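Local coordinates for site-specific recombinase, resolvase family protein (Streptococcus pneumoniae, PDB 3GUV) that probably cuts and rejoins DNA at specific sites as a recombinase of the resolvase (serine recombinase) family, at residues 105-110 against 115-120; 79-82 against 86-89; 32-35 against 39-42; 26-31 against 45-50. All blocks are in the same frame, centred on the assembly; numbering follows the deposited sequence.

Contact 1: residues 105-110 against 115-120; sequences GVNLIC and IDSSKD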
loop_
_atom_site.group_PDB
_atom_site.type_symbol
_atom_site.label_atom_id
_atom_site.label_comp_id
_atom_site.label_asym_id
_atom_site.label_seq_id
_atom_site.Cartn_x
_atom_site.Cartn_y
_atom_site.Cartn_z
ATOM N N GLY A 105 -21.644 4.432 -4.516
ATOM C CA GLY A 105 -22.002 5.176 -3.274
ATOM C C GLY A 105 -21.510 4.657 -1.902
ATOM O O GLY A 105 -21.888 5.219 -0.864
ATOM N N VAL A 106 -20.649 3.625 -1.887
ATOM C CA VAL A 106 -20.299 2.900 -0.641
ATOM C C VAL A 106 -18.817 3.136 -0.231
ATOM O O VAL A 106 -17.891 3.015 -1.057
ATOM C CB VAL A 106 -20.640 1.393 -0.781
ATOM C CG1 VAL A 106 -20.243 0.581 0.486
ATOM C CG2 VAL A 106 -22.173 1.193 -1.099
ATOM N N ASN A 107 -18.625 3.519 1.039
ATOM C CA ASN A 107 -17.303 3.690 1.637
ATOM C C ASN A 107 -16.877 2.549 2.587
ATOM O O ASN A 107 -17.680 1.685 2.969
ATOM C CB ASN A 107 -17.228 5.053 2.322
ATOM C CG ASN A 107 -16.931 6.182 1.332
ATOM O OD1 ASN A 107 -15.809 6.329 0.852
ATOM N ND2 ASN A 107 -17.951 6.957 1.012
ATOM N N LEU A 108 -15.596 2.539 2.931
ATOM C CA LEU A 108 -14.974 1.468 3.700
ATOM C C LEU A 108 -14.488 1.972 5.048
ATOM O O LEU A 108 -13.805 3.017 5.114
ATOM C CB LEU A 108 -13.807 0.859 2.939
ATOM C CG LEU A 108 -13.148 -0.368 3.612
ATOM C CD1 LEU A 108 -14.064 -1.633 3.514
ATOM C CD2 LEU A 108 -11.768 -0.580 2.917
ATOM N N ILE A 109 -14.872 1.234 6.093
ATOM C CA ILE A 109 -14.406 1.444 7.463
ATOM C C ILE A 109 -13.686 0.176 7.867
ATOM O O ILE A 109 -14.197 -0.930 7.651
ATOM C CB ILE A 109 -15.551 1.804 8.464
ATOM C CG1 ILE A 109 -16.238 3.099 8.020
ATOM C CG2 ILE A 109 -15.001 1.986 9.923
ATOM C CD1 ILE A 109 -17.375 3.607 8.962
ATOM N N CYS A 110 -12.438 0.355 8.307
ATOM C CA CYS A 110 -11.600 -0.675 8.896
ATOM C C CYS A 110 -11.582 -0.352 10.343
ATOM O O CYS A 110 -10.980 0.632 10.766
ATOM C CB CYS A 110 -10.179 -0.621 8.369
ATOM S SG CYS A 110 -10.123 -0.720 6.595
ATOM N N ILE A 115 -9.409 3.366 9.828
ATOM C CA ILE A 115 -9.434 3.986 8.511
ATOM C C ILE A 115 -10.897 4.101 8.085
ATOM O O ILE A 115 -11.667 3.170 8.268
ATOM C CB ILE A 115 -8.694 3.124 7.448
ATOM C CG1 ILE A 115 -7.164 3.153 7.630
ATOM C CG2 ILE A 115 -9.052 3.598 6.059
ATOM C CD1 ILE A 115 -6.406 2.180 6.669
ATOM N N ASP A 116 -11.266 5.258 7.548
ATOM C CA ASP A 116 -12.618 5.522 7.068
ATOM C C ASP A 116 -12.452 6.313 5.768
ATOM O O ASP A 116 -12.013 7.489 5.797
ATOM C CB ASP A 116 -13.402 6.319 8.127
ATOM C CG ASP A 116 -14.768 6.811 7.636
ATOM O OD1 ASP A 116 -15.062 6.764 6.411
ATOM O OD2 ASP A 116 -15.562 7.255 8.504
ATOM N N SER A 117 -12.747 5.665 4.637
ATOM C CA SER A 117 -12.542 6.268 3.339
ATOM C C SER A 117 -13.452 7.489 3.027
ATOM O O SER A 117 -13.118 8.278 2.157
ATOM C CB SER A 117 -12.629 5.213 2.233
ATOM O OG SER A 117 -13.947 4.735 2.023
ATOM N N SER A 118 -14.562 7.663 3.740
ATOM C CA SER A 118 -15.451 8.825 3.536
ATOM C C SER A 118 -14.850 10.130 4.099
ATOM O O SER A 118 -15.189 11.204 3.631
ATOM C CB SER A 118 -16.820 8.590 4.182
ATOM O OG SER A 118 -16.748 8.731 5.596
ATOM N N LYS A 119 -13.969 10.021 5.099
ATOM C CA LYS A 119 -13.280 11.175 5.684
ATOM C C LYS A 119 -12.073 11.631 4.859
ATOM O O LYS A 119 -11.292 12.430 5.333
ATOM C CB LYS A 119 -12.808 10.856 7.104
ATOM C CG LYS A 119 -13.929 10.520 8.060
ATOM C CD LYS A 119 -14.860 11.699 8.260
ATOM C CE LYS A 119 -15.521 11.635 9.626
ATOM N NZ LYS A 119 -16.189 10.319 9.875
ATOM N N ASP A 120 -11.936 11.137 3.630
ATOM C CA ASP A 120 -10.782 11.444 2.786
ATOM C C ASP A 120 -10.864 12.868 2.198
ATOM O O ASP A 120 -11.573 13.124 1.218
ATOM C CB ASP A 120 -10.664 10.379 1.676
ATOM C CG ASP A 120 -9.227 10.153 1.222
ATOM O OD1 ASP A 120 -8.299 10.698 1.877
ATOM O OD2 ASP A 120 -9.030 9.425 0.210
#
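Polar contacts between Asn-107 and Ser-117 dominate one end of this pairing. The hydroxyl of Ser-117 does two jobs: it donates from OG to Asn-107 OD1 over 2.7 Å, in the carbonyl plane and on a lone pair, and it accepts the backbone N-H of Leu-108, whose N lies 2.9 Å from OG in an almost straight bond (177°). OG can serve both because it sits between the backbone N and carbonyl carbon of its own residue (chi1 71°), turned to the neighbouring strand. Serine suits the place, since its short arm substitutes for a main-chain acceptor. Asn-107 OD1 also takes a bond from Gln-102 of helix 91-103.

Main-chain bonds come next, and they define a beta hairpin of strands 107-110 and 115-116, the antiparallel edge of an otherwise parallel sheet. Cys-110 and Ile-115 form a hydrogen-bonded pair, with Cys-110 N 2.9 Å from Ile-115 O; Ile-109 and Asp-116 form the non-hydrogen-bonded pair. Beyond it, Ser-117 N donates to Leu-108 O.

Side chains also pack on both faces. Cys-110 CB meets Ile-115 CB, an apolar pair, at 4.1 Å where Met-125 of helix 124-151 touches Ile-115. On the other face Ile-109 lies alongside Asp-116, pointing the same way, with Ile-109 CG1 4.0 Å from Asp-116 CG. Asp-116 OD1 accepts from Ser-118 N, an Asx turn, and also from Ser-118 OG, both on one face of its plane.

Contact 2: residues 79-82 against 86-89; sequences VLVF and RFAR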
loop_
_atom_site.group_PDB
_atom_site.type_symbol
_atom_site.label_atom_id
_atom_site.label_comp_id
_atom_site.label_asym_id
_atom_site.label_seq_id
_atom_site.Cartn_x
_atom_site.Cartn_y
_atom_site.Cartn_z
ATOM N N VAL A 79 -19.248 -0.448 4.105
ATOM C CA VAL A 79 -18.839 -1.802 4.549
ATOM C C VAL A 79 -17.829 -1.658 5.676
ATOM O O VAL A 79 -16.807 -0.920 5.533
ATOM C CB VAL A 79 -18.143 -2.643 3.462
ATOM C CG1 VAL A 79 -17.640 -3.969 4.046
ATOM C CG2 VAL A 79 -19.050 -2.849 2.231
ATOM N N LEU A 80 -18.107 -2.323 6.793
ATOM C CA LEU A 80 -17.165 -2.438 7.878
ATOM C C LEU A 80 -16.405 -3.753 7.734
ATOM O O LEU A 80 -17.014 -4.813 7.624
ATOM C CB LEU A 80 -17.879 -2.414 9.233
ATOM C CG LEU A 80 -18.416 -1.100 9.826
ATOM C CD1 LEU A 80 -19.286 -0.252 8.902
ATOM C CD2 LEU A 80 -19.191 -1.493 11.115
ATOM N N VAL A 81 -15.076 -3.648 7.722
ATOM C CA VAL A 81 -14.125 -4.765 7.863
ATOM C C VAL A 81 -13.323 -4.595 9.169
ATOM O O VAL A 81 -13.323 -3.493 9.794
ATOM C CB VAL A 81 -13.211 -4.865 6.637
ATOM C CG1 VAL A 81 -14.055 -5.002 5.389
ATOM C CG2 VAL A 81 -12.285 -3.647 6.511
ATOM N N PHE A 82 -12.710 -5.689 9.659
ATOM C CA PHE A 82 -11.892 -5.600 10.871
ATOM C C PHE A 82 -10.607 -4.800 10.580
ATOM O O PHE A 82 -10.290 -3.826 11.266
ATOM C CB PHE A 82 -11.558 -7.008 11.429
ATOM C CG PHE A 82 -10.876 -6.969 12.788
ATOM C CD1 PHE A 82 -11.565 -6.520 13.900
ATOM C CD2 PHE A 82 -9.549 -7.344 12.926
ATOM C CE1 PHE A 82 -10.981 -6.473 15.131
ATOM C CE2 PHE A 82 -8.923 -7.291 14.173
ATOM C CZ PHE A 82 -9.648 -6.866 15.282
ATOM N N ARG A 86 -8.084 -8.185 6.128
ATOM C CA ARG A 86 -9.233 -9.081 6.287
ATOM C C ARG A 86 -10.320 -8.561 5.362
ATOM O O ARG A 86 -11.501 -8.419 5.745
ATOM C CB ARG A 86 -9.682 -9.138 7.744
ATOM C CG ARG A 86 -8.723 -9.894 8.644
ATOM C CD ARG A 86 -8.659 -11.357 8.221
ATOM N NE ARG A 86 -7.876 -12.155 9.141
ATOM C CZ ARG A 86 -6.548 -12.145 9.214
ATOM N NH1 ARG A 86 -5.816 -11.345 8.448
ATOM N NH2 ARG A 86 -5.940 -12.923 10.085
ATOM N N PHE A 87 -9.874 -8.310 4.118
ATOM C CA PHE A 87 -10.660 -7.639 3.110
ATOM C C PHE A 87 -10.032 -7.806 1.727
ATOM O O PHE A 87 -10.714 -8.182 0.797
ATOM C CB PHE A 87 -10.816 -6.167 3.495
ATOM C CG PHE A 87 -11.452 -5.328 2.437
ATOM C CD1 PHE A 87 -12.779 -5.521 2.081
ATOM C CD2 PHE A 87 -10.738 -4.332 1.815
ATOM C CE1 PHE A 87 -13.386 -4.744 1.114
ATOM C CE2 PHE A 87 -11.328 -3.553 0.827
ATOM C CZ PHE A 87 -12.671 -3.763 0.479
ATOM N N ALA A 88 -8.741 -7.496 1.584
ATOM C CA ALA A 88 -8.054 -7.545 0.276
ATOM C C ALA A 88 -6.777 -8.372 0.361
ATOM O O ALA A 88 -6.272 -8.652 1.447
ATOM C CB ALA A 88 -7.743 -6.135 -0.204
ATOM N N ARG A 89 -6.259 -8.753 -0.801
ATOM C CA ARG A 89 -5.122 -9.653 -0.912
ATOM C C ARG A 89 -3.782 -8.907 -1.242
ATOM O O ARG A 89 -2.684 -9.424 -1.063
ATOM C CB ARG A 89 -5.473 -10.698 -1.980
HETATM O O HOH W 1 -12.988 -8.279 8.279
#
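Val-81 meets Phe-87 where the chain leaves strand 78-81, a central strand of the parallel part of the resolvase-family sheet, and turns toward helix 91-103 in a beta-alpha connection. The touching branch is CG1 of Val-81, which reaches Phe-87 CD1 at 3.6 Å and also lies near CB and CG, so it addresses the root and one flank of the ring at an oblique angle. Phe-87 holds CG anti to its backbone N (chi1 172°), which carries the ring back along the strand. A branched valine fits the strand and offers a compact surface; the large phenylalanine fills the space between sheet and helix, where Leu-108 and Thr-97 also touch it.

One step further out, the main chain of Arg-86 faces the strand: its carbonyl O is 4.0 Å from Val-81 CB. The side chain of Arg-86 starts toward the strand, but its guanidinium group turns off to form a salt bridge with Glu-138 of the second subunit. Phe-87 O, in turn, accepts from Arg-59.

Water joins the two backbones at the strand's end. It accepts from Phe-82 N at 2.9 Å and donates to Arg-86 O, also at 2.9 Å.

Contact 3: residues 32-35 against 39-42; sequences KAFA and DYEI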
loop_
_atom_site.group_PDB
_atom_site.type_symbol
_atom_site.label_atom_id
_atom_site.label_comp_id
_atom_site.label_asym_id
_atom_site.label_seq_id
_atom_site.Cartn_x
_atom_site.Cartn_y
_atom_site.Cartn_z
ATOM N N LYS A 32 -19.544 -5.290 15.829
ATOM C CA LYS A 32 -20.904 -4.969 16.270
ATOM C C LYS A 32 -20.888 -3.856 17.318
ATOM O O LYS A 32 -21.712 -2.930 17.224
ATOM C CB LYS A 32 -21.668 -6.219 16.756
ATOM C CG LYS A 32 -22.146 -7.071 15.588
ATOM C CD LYS A 32 -22.531 -8.502 16.002
ATOM C CE LYS A 32 -22.626 -9.395 14.785
ATOM N NZ LYS A 32 -23.749 -10.350 14.961
ATOM N N ALA A 33 -19.937 -3.908 18.277
ATOM C CA ALA A 33 -19.791 -2.832 19.295
ATOM C C ALA A 33 -19.597 -1.479 18.627
ATOM O O ALA A 33 -20.299 -0.519 18.969
ATOM C CB ALA A 33 -18.652 -3.113 20.300
ATOM N N PHE A 34 -18.691 -1.430 17.651
ATOM C CA PHE A 34 -18.409 -0.230 16.856
ATOM C C PHE A 34 -19.646 0.282 16.148
ATOM O O PHE A 34 -19.907 1.468 16.138
ATOM C CB PHE A 34 -17.322 -0.541 15.824
ATOM C CG PHE A 34 -16.924 0.615 14.913
ATOM C CD1 PHE A 34 -15.837 1.434 15.227
ATOM C CD2 PHE A 34 -17.578 0.826 13.701
ATOM C CE1 PHE A 34 -15.434 2.466 14.353
ATOM C CE2 PHE A 34 -17.194 1.841 12.831
ATOM C CZ PHE A 34 -16.103 2.659 13.157
ATOM N N ALA A 35 -20.392 -0.625 15.530
ATOM C CA ALA A 35 -21.668 -0.274 14.921
ATOM C C ALA A 35 -22.578 0.428 15.958
ATOM O O ALA A 35 -23.114 1.512 15.729
ATOM C CB ALA A 35 -22.339 -1.514 14.343
ATOM N N ASP A 39 -23.833 4.434 16.190
ATOM C CA ASP A 39 -25.238 4.527 15.827
ATOM C C ASP A 39 -25.527 4.116 14.367
ATOM O O ASP A 39 -26.412 4.679 13.703
ATOM C CB ASP A 39 -25.775 5.939 16.135
ATOM C CG ASP A 39 -27.182 5.916 16.694
ATOM O OD1 ASP A 39 -28.001 6.756 16.278
ATOM O OD2 ASP A 39 -27.472 5.051 17.547
ATOM N N TYR A 40 -24.788 3.115 13.887
ATOM C CA TYR A 40 -25.039 2.534 12.579
ATOM C C TYR A 40 -26.154 1.488 12.684
ATOM O O TYR A 40 -26.410 0.913 13.765
ATOM C CB TYR A 40 -23.785 1.860 12.006
ATOM C CG TYR A 40 -22.653 2.810 11.666
ATOM C CD1 TYR A 40 -22.890 3.979 10.944
ATOM C CD2 TYR A 40 -21.369 2.534 12.046
ATOM C CE1 TYR A 40 -21.868 4.860 10.631
ATOM C CE2 TYR A 40 -20.340 3.395 11.739
ATOM C CZ TYR A 40 -20.597 4.556 11.035
ATOM O OH TYR A 40 -19.581 5.401 10.742
ATOM N N GLU A 41 -26.791 1.248 11.546
ATOM C CA GLU A 41 -27.790 0.208 11.407
ATOM C C GLU A 41 -27.250 -0.863 10.464
ATOM O O GLU A 41 -26.963 -0.603 9.288
ATOM C CB GLU A 41 -29.119 0.789 10.891
ATOM C CG GLU A 41 -30.303 -0.158 11.052
ATOM C CD GLU A 41 -31.578 0.256 10.305
ATOM O OE1 GLU A 41 -32.647 -0.304 10.623
ATOM O OE2 GLU A 41 -31.536 1.112 9.401
ATOM N N ILE A 42 -27.105 -2.073 10.994
ATOM C CA ILE A 42 -26.545 -3.183 10.247
ATOM C C ILE A 42 -27.714 -3.771 9.486
ATOM O O ILE A 42 -28.756 -4.071 10.085
ATOM C CB ILE A 42 -25.903 -4.259 11.165
ATOM C CG1 ILE A 42 -24.789 -3.632 12.020
ATOM C CG2 ILE A 42 -25.383 -5.431 10.351
ATOM C CD1 ILE A 42 -24.104 -4.610 13.070
#
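The rings of Phe-34 and Tyr-40 meet through single corners and do not stack. Phe-34 CE2 comes to the edge of the tyrosine ring, in its plane, 3.7 Å from Tyr-40 CE2, while Tyr-40 CE2 approaches the phenylalanine ring obliquely. Ala-35 CA takes a second place at the tyrosine edge, 4.0 Å from Tyr-40 CD2. With CG of Phe-34 anti to the backbone N (chi1 180°), the ring extends from the helix flank and reaches the tyrosine. Both rings also touch Ile-109 of strand 107-110, so the aromatic pair reaches the sheet.

Ala-35 is the buried residue of the contact, meeting both Tyr-40 and Ile-42. Its small methyl fits close under the returning strand, with Ile-42 CD1 3.8 Å from Ala-35 CB; the same CD1 is 4.0 Å from Lys-32 CG. Lysine suits this border because its methylene part crosses the isoleucine at about a right angle while NZ continues to a salt bridge with Glu-45.

The turn itself is a Schellman motif closing helix 24-37. Asp-39 adopts positive phi (60°), and the chain then folds back so that Tyr-40 N donates to Ala-35 O at 3.0 Å. This is the connection from helix 24-37 into strand 41-48, in which Ile-42 rests on Val-7 and Leu-9 of the adjoining strand. One main-chain bond thus satisfies a carbonyl of the helix's last turn, and apolar packing on the sheet side does the rest, with the lysine ammonium carried off to Glu-45 at the margin.

Contact 4: residues 26-31 against 45-50; sequences AQKSRM and EYEDAG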
loop_
_atom_site.group_PDB
_atom_site.type_symbol
_atom_site.label_atom_id
_atom_site.label_comp_id
_atom_site.label_asym_id
_atom_site.label_seq_id
_atom_site.Cartn_x
_atom_site.Cartn_y
_atom_site.Cartn_z
ATOM N N ALA A 26 -14.367 -12.807 18.098
ATOM C CA ALA A 26 -13.806 -11.572 18.713
ATOM C C ALA A 26 -13.811 -10.417 17.719
ATOM O O ALA A 26 -14.147 -9.308 18.082
ATOM C CB ALA A 26 -12.396 -11.808 19.230
ATOM N N GLN A 27 -13.492 -10.675 16.453
ATOM C CA GLN A 27 -13.611 -9.630 15.414
ATOM C C GLN A 27 -15.033 -9.135 15.242
ATOM O O GLN A 27 -15.265 -7.934 15.307
ATOM C CB GLN A 27 -13.083 -10.095 14.051
ATOM C CG GLN A 27 -11.599 -10.117 14.033
ATOM C CD GLN A 27 -11.000 -10.820 12.828
ATOM O OE1 GLN A 27 -11.434 -10.651 11.709
ATOM N NE2 GLN A 27 -9.950 -11.568 13.074
ATOM N N LYS A 28 -15.964 -10.071 15.040
ATOM C CA LYS A 28 -17.369 -9.735 14.833
ATOM C C LYS A 28 -17.948 -8.927 15.980
ATOM O O LYS A 28 -18.628 -7.962 15.724
ATOM C CB LYS A 28 -18.239 -10.976 14.556
ATOM C CG LYS A 28 -18.138 -11.420 13.120
ATOM C CD LYS A 28 -19.059 -12.618 12.788
ATOM C CE LYS A 28 -18.614 -13.862 13.502
ATOM N NZ LYS A 28 -19.120 -15.093 12.798
ATOM N N SER A 29 -17.712 -9.362 17.219
ATOM C CA SER A 29 -18.159 -8.636 18.446
ATOM C C SER A 29 -17.673 -7.211 18.511
ATOM O O SER A 29 -18.443 -6.294 18.832
ATOM C CB SER A 29 -17.705 -9.352 19.719
ATOM O OG SER A 29 -18.134 -10.693 19.663
ATOM N N ARG A 30 -16.395 -7.046 18.177
ATOM C CA ARG A 30 -15.796 -5.763 18.051
ATOM C C ARG A 30 -16.485 -4.899 17.006
ATOM O O ARG A 30 -16.760 -3.712 17.234
ATOM C CB ARG A 30 -14.328 -5.909 17.659
ATOM C CG ARG A 30 -13.595 -4.574 17.790
ATOM C CD ARG A 30 -12.861 -4.486 19.083
ATOM N NE ARG A 30 -11.521 -5.068 18.960
ATOM C CZ ARG A 30 -10.444 -4.425 18.485
ATOM N NH1 ARG A 30 -10.508 -3.154 18.047
ATOM N NH2 ARG A 30 -9.284 -5.072 18.431
ATOM N N MET A 31 -16.718 -5.476 15.841
ATOM C CA MET A 31 -17.370 -4.747 14.790
ATOM C C MET A 31 -18.819 -4.379 15.174
ATOM O O MET A 31 -19.249 -3.242 14.941
ATOM C CB MET A 31 -17.285 -5.525 13.484
ATOM C CG MET A 31 -15.801 -5.767 13.014
ATOM S SD MET A 31 -15.614 -7.133 11.869
ATOM C CE MET A 31 -16.436 -6.270 10.524
ATOM N N GLU A 45 -24.755 -9.086 6.909
ATOM C CA GLU A 45 -23.502 -9.608 7.405
ATOM C C GLU A 45 -23.073 -10.689 6.448
ATOM O O GLU A 45 -23.880 -11.573 6.127
ATOM C CB GLU A 45 -23.660 -10.178 8.809
ATOM C CG GLU A 45 -24.166 -9.134 9.825
ATOM C CD GLU A 45 -24.462 -9.725 11.182
ATOM O OE1 GLU A 45 -23.520 -10.263 11.806
ATOM O OE2 GLU A 45 -25.636 -9.648 11.640
ATOM N N TYR A 46 -21.832 -10.588 5.961
ATOM C CA TYR A 46 -21.270 -11.518 4.996
ATOM C C TYR A 46 -19.914 -12.054 5.525
ATOM O O TYR A 46 -19.151 -11.328 6.131
ATOM C CB TYR A 46 -21.032 -10.819 3.672
ATOM C CG TYR A 46 -22.254 -10.240 2.989
ATOM C CD1 TYR A 46 -22.899 -10.918 1.969
ATOM C CD2 TYR A 46 -22.718 -8.980 3.337
ATOM C CE1 TYR A 46 -24.032 -10.342 1.321
ATOM C CE2 TYR A 46 -23.826 -8.417 2.739
ATOM C CZ TYR A 46 -24.471 -9.090 1.718
ATOM O OH TYR A 46 -25.529 -8.488 1.122
ATOM N N GLU A 47 -19.654 -13.330 5.312
ATOM C CA GLU A 47 -18.521 -14.011 5.941
ATOM C C GLU A 47 -17.961 -15.100 5.040
ATOM O O GLU A 47 -18.690 -15.989 4.641
ATOM C CB GLU A 47 -18.946 -14.643 7.263
ATOM C CG GLU A 47 -17.783 -15.137 8.089
ATOM C CD GLU A 47 -18.139 -15.403 9.551
ATOM O OE1 GLU A 47 -18.636 -16.520 9.827
ATOM O OE2 GLU A 47 -17.894 -14.522 10.432
ATOM N N ASP A 48 -16.667 -15.004 4.712
ATOM C CA ASP A 48 -15.936 -16.109 4.063
ATOM C C ASP A 48 -15.116 -16.842 5.158
ATOM O O ASP A 48 -13.973 -16.461 5.439
ATOM C CB ASP A 48 -15.023 -15.534 2.993
ATOM C CG ASP A 48 -15.790 -15.024 1.784
ATOM O OD1 ASP A 48 -16.500 -15.857 1.186
ATOM O OD2 ASP A 48 -15.672 -13.817 1.433
ATOM N N ALA A 49 -15.707 -17.832 5.815
ATOM C CA ALA A 49 -15.186 -18.279 7.134
ATOM C C ALA A 49 -14.172 -19.399 7.041
ATOM O O ALA A 49 -13.575 -19.776 8.056
ATOM C CB ALA A 49 -16.314 -18.648 8.106
ATOM N N GLY A 50 -13.940 -19.906 5.828
ATOM C CA GLY A 50 -12.866 -20.862 5.595
ATOM C C GLY A 50 -13.324 -22.212 6.064
ATOM O O GLY A 50 -12.536 -22.948 6.665
#
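Lys-28 and Glu-47 are brought together by differently shaped side chains. Lys-28 places CG beside its backbone N (chi1 -81°), then bends at chi3 (-67°) to swing the ammonium group toward the strand. Glu-47 has CG anti to its backbone N (chi1 -169°) and stays extended, projecting its carboxylate from the strand to the helix. The two cross at about a right angle.

At the crossing Lys-28 NZ donates to Glu-47 OE2 over 2.7 Å, a hydrogen-bonded salt bridge that uses the syn lone pair of OE2. The other oxygen is farther off, Glu-47 OE1 lying 3.3 Å from NZ, so the grip on the carboxylate is lopsided. The lysine's methylenes follow the same oxygen closely: CD and CE are each 3.2 Å from Glu-47 OE2. That atom has a second partner, the hydroxyl of Thr-11, which helps to fix the carboxylate. The nearby lysine charge would probably favour the ionised form of Glu-47.

Long, flexible side chains suit this place because the backbones stand well apart, Lys-28 CA being 9.9 Å from Glu-47 CA. Strands 6-12 and 41-48 are parallel neighbours joined through helix 24-37, a beta-alpha-beta crossover, and the bridge ties its helix to its second strand. Thr-11 of strand 6-12 touches both Lys-28 and Met-31, while helix 60-70 packs against Tyr-46, the residue preceding Glu-47.

How the contacts relate
From the N terminus, helix 24-37 enters contact 4 first and contact 3 soon after. Contact 3 closes a tight turn into strand 41-48, nested inside the longer loop that contact 4 closes, and a salt bridge joins the two. Contacts 2 and 1 then follow in series, neither crossing another: contact 2 closes the turn after strand 78-81, contact 1 the hairpin after strand 107-110. These strands are sheet neighbours, probably bonded through Ile-109 O and Val-81 N. Phe-34 links contact 3 to Leu-80 of contact 2, and Met-31 and Gln-27 of helix 24-37 also pack on contact 2. Contacts 1 and 2 also touch the second subunit.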